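Local coordinates for DUF3247 family protein (Xanthomonas campestris pv. campestris, PDB 2E12) that is of unknown function but adopts a novel variant of the Sm-like fold, a small, strongly bent beta structure often associated with RNA binding in its relatives, at residues A[6-10]-A[61-65]; A[41-46]-A[67-71]. All coordinates share one frame; numbering follows the deposited sequence.

Contact 1 (A[6-10]-A[61-65]); sequences PHVYT and EGSNG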
loop_
_atom_site.group_PDB
_atom_site.type_symbol
_atom_site.label_atom_id
_atom_site.label_comp_id
_atom_site.label_asym_id
_atom_site.label_seq_id
_atom_site.Cartn_x
_atom_site.Cartn_y
_atom_site.Cartn_z
ATOM N N PRO A 6 7.611 19.974 -3.543
ATOM C CA PRO A 6 6.792 20.794 -2.649
ATOM C C PRO A 6 6.512 20.144 -1.280
ATOM O O PRO A 6 6.430 20.847 -0.276
ATOM C CB PRO A 6 5.519 21.050 -3.473
ATOM C CG PRO A 6 5.583 20.023 -4.603
ATOM C CD PRO A 6 7.037 19.948 -4.897
ATOM N N HIS A 7 6.365 18.817 -1.249
ATOM C CA HIS A 7 6.120 18.077 0.001
ATOM C C HIS A 7 6.783 16.700 -0.089
ATOM O O HIS A 7 6.936 16.168 -1.187
ATOM C CB HIS A 7 4.614 17.859 0.247
ATOM C CG HIS A 7 3.787 19.105 0.177
ATOM N ND1 HIS A 7 3.403 19.678 -1.017
ATOM C CD2 HIS A 7 3.252 19.876 1.154
ATOM C CE1 HIS A 7 2.664 20.746 -0.773
ATOM N NE2 HIS A 7 2.559 20.888 0.536
ATOM N N VAL A 8 7.180 16.127 1.052
ATOM C CA VAL A 8 7.804 14.786 1.086
ATOM C C VAL A 8 7.290 13.990 2.306
ATOM O O VAL A 8 6.970 14.581 3.337
ATOM C CB VAL A 8 9.368 14.857 1.120
ATOM C CG1 VAL A 8 9.902 15.387 -0.205
ATOM C CG2 VAL A 8 9.832 15.748 2.268
ATOM N N TYR A 9 7.242 12.660 2.191
ATOM C CA TYR A 9 6.701 11.789 3.259
ATOM C C TYR A 9 7.598 10.660 3.801
ATOM O O TYR A 9 8.289 9.982 3.046
ATOM C CB TYR A 9 5.388 11.172 2.764
ATOM C CG TYR A 9 4.394 12.208 2.288
ATOM C CD1 TYR A 9 3.518 12.826 3.183
ATOM C CD2 TYR A 9 4.383 12.628 0.959
ATOM C CE1 TYR A 9 2.660 13.836 2.768
ATOM C CE2 TYR A 9 3.532 13.638 0.536
ATOM C CZ TYR A 9 2.673 14.238 1.444
ATOM O OH TYR A 9 1.831 15.247 1.032
ATOM N N THR A 10 7.538 10.440 5.113
ATOM C CA THR A 10 8.354 9.415 5.770
ATOM C C THR A 10 7.561 8.393 6.590
ATOM O O THR A 10 8.128 7.423 7.092
ATOM C CB THR A 10 9.394 10.059 6.718
ATOM O OG1 THR A 10 8.721 10.722 7.794
ATOM C CG2 THR A 10 10.241 11.076 5.968
ATOM N N GLU A 61 14.328 15.330 3.835
ATOM C CA GLU A 61 14.161 14.268 2.824
ATOM C C GLU A 61 12.967 13.334 3.075
ATOM O O GLU A 61 12.670 12.976 4.220
ATOM C CB GLU A 61 15.432 13.424 2.739
ATOM C CG GLU A 61 16.642 14.186 2.267
ATOM C CD GLU A 61 17.784 13.269 1.858
ATOM O OE1 GLU A 61 18.563 13.689 0.980
ATOM O OE2 GLU A 61 17.903 12.142 2.402
ATOM N N GLY A 62 12.301 12.925 1.997
ATOM C CA GLY A 62 11.143 12.046 2.128
ATOM C C GLY A 62 10.692 11.474 0.791
ATOM O O GLY A 62 11.326 11.714 -0.235
ATOM N N SER A 63 9.592 10.726 0.791
ATOM C CA SER A 63 9.106 10.119 -0.441
ATOM C C SER A 63 7.964 10.865 -1.116
ATOM O O SER A 63 7.207 11.586 -0.477
ATOM C CB SER A 63 8.677 8.677 -0.174
ATOM O OG SER A 63 9.796 7.889 0.181
ATOM N N ASN A 64 7.864 10.675 -2.428
ATOM C CA ASN A 64 6.823 11.277 -3.255
ATOM C C ASN A 64 7.035 10.786 -4.688
ATOM O O ASN A 64 7.912 9.964 -4.937
ATOM C CB ASN A 64 6.916 12.799 -3.218
ATOM C CG ASN A 64 5.579 13.469 -3.470
ATOM O OD1 ASN A 64 4.692 12.899 -4.104
ATOM N ND2 ASN A 64 5.439 14.692 -2.996
ATOM N N GLY A 65 6.233 11.292 -5.621
ATOM C CA GLY A 65 6.369 10.886 -7.014
ATOM C C GLY A 65 5.692 11.842 -7.983
ATOM O O GLY A 65 4.813 12.617 -7.601
#
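Tyr-9 and Ser-63 meet as a single antiparallel bridge, a hydrogen-bonded pair in which each residue gives one backbone bond and takes one. Tyr-9 N gives its hydrogen to Ser-63 O at 2.9 Å, on a lone pair of that carbonyl, and Ser-63 N returns a straighter bond (168°) to Tyr-9 O at 2.7 Å. A third bond comes from a side chain: Asn-64 CG, anti to the backbone N (chi1 -153°), carries the amide toward His-7 O, which ND2 reaches at 2.8 Å, above the carbonyl plane but within its own amide plane. OD1 of Asn-64 takes the backbone N-H of Gly-65 at 2.7 Å, which fixes the rotation of the group. Beside the bridge, Val-8 lays its CB 3.5 Å from Gly-62 CA, a tight approach over a residue without a side chain. The Tyr-9 ring presents its edge to Ser-63 O, and its hydroxyl is hydrogen-bonded to OD1 of Asp-84. An irregular N-terminal segment before helix 12-23 is pinned across strand 61-70 at roughly a right angle (104°) by this isolated bridge and the asparagine, while backbone bonds of Gly-62 to Tyr-54 and Asn-64 to Gln-52 hold that strand against strand 44-55.

Contact 2 (A[41-46]-A[67-71]); sequences IAGTVA and LRIDH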
loop_
_atom_site.group_PDB
_atom_site.type_symbol
_atom_site.label_atom_id
_atom_site.label_comp_id
_atom_site.label_asym_id
_atom_site.label_seq_id
_atom_site.Cartn_x
_atom_site.Cartn_y
_atom_site.Cartn_z
ATOM N N ILE A 41 -8.738 14.522 -12.944
ATOM C CA ILE A 41 -8.165 14.516 -14.282
ATOM C C ILE A 41 -8.299 13.120 -14.860
ATOM O O ILE A 41 -8.176 12.128 -14.146
ATOM C CB ILE A 41 -6.670 14.920 -14.257
ATOM C CG1 ILE A 41 -6.111 14.919 -15.683
ATOM C CG2 ILE A 41 -5.878 13.955 -13.377
ATOM C CD1 ILE A 41 -4.726 15.524 -15.812
ATOM N N ALA A 42 -8.566 13.043 -16.154
ATOM C CA ALA A 42 -8.713 11.758 -16.814
ATOM C C ALA A 42 -7.809 11.750 -18.029
ATOM O O ALA A 42 -7.581 12.790 -18.640
ATOM C CB ALA A 42 -10.141 11.549 -17.233
ATOM N N GLY A 43 -7.286 10.577 -18.364
ATOM C CA GLY A 43 -6.415 10.482 -19.511
ATOM C C GLY A 43 -5.579 9.233 -19.515
ATOM O O GLY A 43 -5.930 8.228 -18.878
ATOM N N THR A 44 -4.461 9.291 -20.228
ATOM C CA THR A 44 -3.575 8.141 -20.295
ATOM C C THR A 44 -2.285 8.357 -19.511
ATOM O O THR A 44 -1.641 9.401 -19.620
ATOM C CB THR A 44 -3.212 7.800 -21.757
ATOM O OG1 THR A 44 -4.389 7.829 -22.570
ATOM C CG2 THR A 44 -2.617 6.399 -21.835
ATOM N N VAL A 45 -1.935 7.365 -18.697
ATOM C CA VAL A 45 -0.696 7.385 -17.921
ATOM C C VAL A 45 0.436 7.337 -18.951
ATOM O O VAL A 45 0.628 6.318 -19.600
ATOM C CB VAL A 45 -0.571 6.128 -17.029
ATOM C CG1 VAL A 45 0.746 6.180 -16.228
ATOM C CG2 VAL A 45 -1.770 6.029 -16.086
ATOM N N ALA A 46 1.183 8.431 -19.094
ATOM C CA ALA A 46 2.275 8.476 -20.070
ATOM C C ALA A 46 3.333 7.403 -19.822
ATOM O O ALA A 46 3.763 6.722 -20.741
ATOM C CB ALA A 46 2.928 9.863 -20.067
ATOM N N LEU A 67 3.642 12.200 -11.684
ATOM C CA LEU A 67 2.818 11.519 -12.682
ATOM C C LEU A 67 2.529 12.439 -13.862
ATOM O O LEU A 67 2.210 13.617 -13.683
ATOM C CB LEU A 67 1.490 11.102 -12.048
ATOM C CG LEU A 67 0.373 10.499 -12.900
ATOM C CD1 LEU A 67 0.781 9.133 -13.399
ATOM C CD2 LEU A 67 -0.893 10.386 -12.063
ATOM N N ARG A 68 2.671 11.890 -15.064
ATOM C CA ARG A 68 2.404 12.614 -16.297
ATOM C C ARG A 68 1.210 11.944 -16.971
ATOM O O ARG A 68 1.191 10.721 -17.150
ATOM C CB ARG A 68 3.614 12.558 -17.236
ATOM C CG ARG A 68 3.409 13.295 -18.557
ATOM C CD ARG A 68 4.561 13.012 -19.528
ATOM N NE ARG A 68 4.086 12.764 -20.881
ATOM C CZ ARG A 68 4.840 12.321 -21.881
ATOM N NH1 ARG A 68 6.136 12.073 -21.698
ATOM N NH2 ARG A 68 4.290 12.095 -23.062
ATOM N N ILE A 69 0.212 12.742 -17.327
ATOM C CA ILE A 69 -0.986 12.239 -17.984
ATOM C C ILE A 69 -1.079 12.969 -19.317
ATOM O O ILE A 69 -0.908 14.183 -19.364
ATOM C CB ILE A 69 -2.264 12.577 -17.168
ATOM C CG1 ILE A 69 -2.109 12.087 -15.737
ATOM C CG2 ILE A 69 -3.500 11.939 -17.810
ATOM C CD1 ILE A 69 -1.826 10.604 -15.650
ATOM N N ASP A 70 -1.333 12.232 -20.389
ATOM C CA ASP A 70 -1.493 12.845 -21.695
ATOM C C ASP A 70 -2.886 12.488 -22.170
ATOM O O ASP A 70 -3.569 11.659 -21.580
ATOM C CB ASP A 70 -0.521 12.290 -22.735
ATOM C CG ASP A 70 0.898 12.182 -22.243
ATOM O OD1 ASP A 70 1.320 12.969 -21.364
ATOM O OD2 ASP A 70 1.607 11.296 -22.766
ATOM N N HIS A 71 -3.311 13.129 -23.246
ATOM C CA HIS A 71 -4.597 12.819 -23.844
ATOM C C HIS A 71 -4.693 13.384 -25.238
ATOM O O HIS A 71 -3.668 13.616 -25.897
ATOM C CB HIS A 71 -5.808 13.292 -23.010
ATOM C CG HIS A 71 -5.510 14.358 -22.001
ATOM N ND1 HIS A 71 -4.503 15.286 -22.156
ATOM C CD2 HIS A 71 -6.124 14.663 -20.831
ATOM C CE1 HIS A 71 -4.505 16.113 -21.126
ATOM N NE2 HIS A 71 -5.478 15.756 -20.306
#
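Thr-44 and Asp-70 form a hydrogen-bonded pair of the antiparallel hairpin 44-55/61-70, part of the bent, Sm-like beta fold, at the place where the chain turns its corner at Gly-43 from strand 40-42 into strand 44-55. Three backbone bonds join segments 41-46 and 67-71. Thr-44 N donates to Asp-70 O at 2.9 Å, nearly straight at 173°, and Asp-70 N donates back to Thr-44 O. The third runs from Ala-46 N to Arg-68 O at 3.0 Å. Between them Val-45 and Ile-69 make a non-hydrogen-bonded pair, and Ile-69 CA adds a C-H...O contact to Thr-44 O at 3.3 Å.

The apolar contacts gather around Ile-69. Its CG2, anti to the backbone N, is carried over the corner to 3.7 Å from Gly-43 CA, while CD1 of Ile-41, arriving from the other limb of the bend, lies against CB of Ile-69 as the two side chains run past each other in opposite directions. Further along, Val-45 CG1 meets Leu-67 CD1, the two side chains crossing at about a right angle. Ile-41 also touches Ile-33 and Ile-81, so this apolar side links both sheets.

Arg-68 and Asp-70 supply the charged groups. Arg-68 grips the Asp-70 carboxylate side-on, with NE bonded to OD1 at 2.8 Å in the guanidinium plane and NH2 forming a salt bridge to OD2, a two-point hold that sets how the guanidinium is turned. At the corner, away from this pair, the ring edge of His-71 brings CD2 close to Ala-42 O. The methyl of Ala-46 sits over one face of the guanidinium, offset toward its rim, with CB 3.2 Å from Arg-68 NE.

Overall arrangement
Contacts 1 and 2 use the two ends of strand 61-70, with their centres about 22 Å apart on opposite sides of the chain's centre. Segments 61-65 and 67-71 are separated by a single residue, and apart from this adjacency the contacts do not touch. Along the chain their segments alternate: 6-10, 41-46, 61-65, 67-71. Contact 1 brings the loop before helix 12-23 onto the sheet formed by strands 44-55, 61-70 and 79-82. Contact 2 instead lies where that sheet meets the one containing strand 40-42. The strand therefore joins the N-terminal region at one end to the sheet corner at the other.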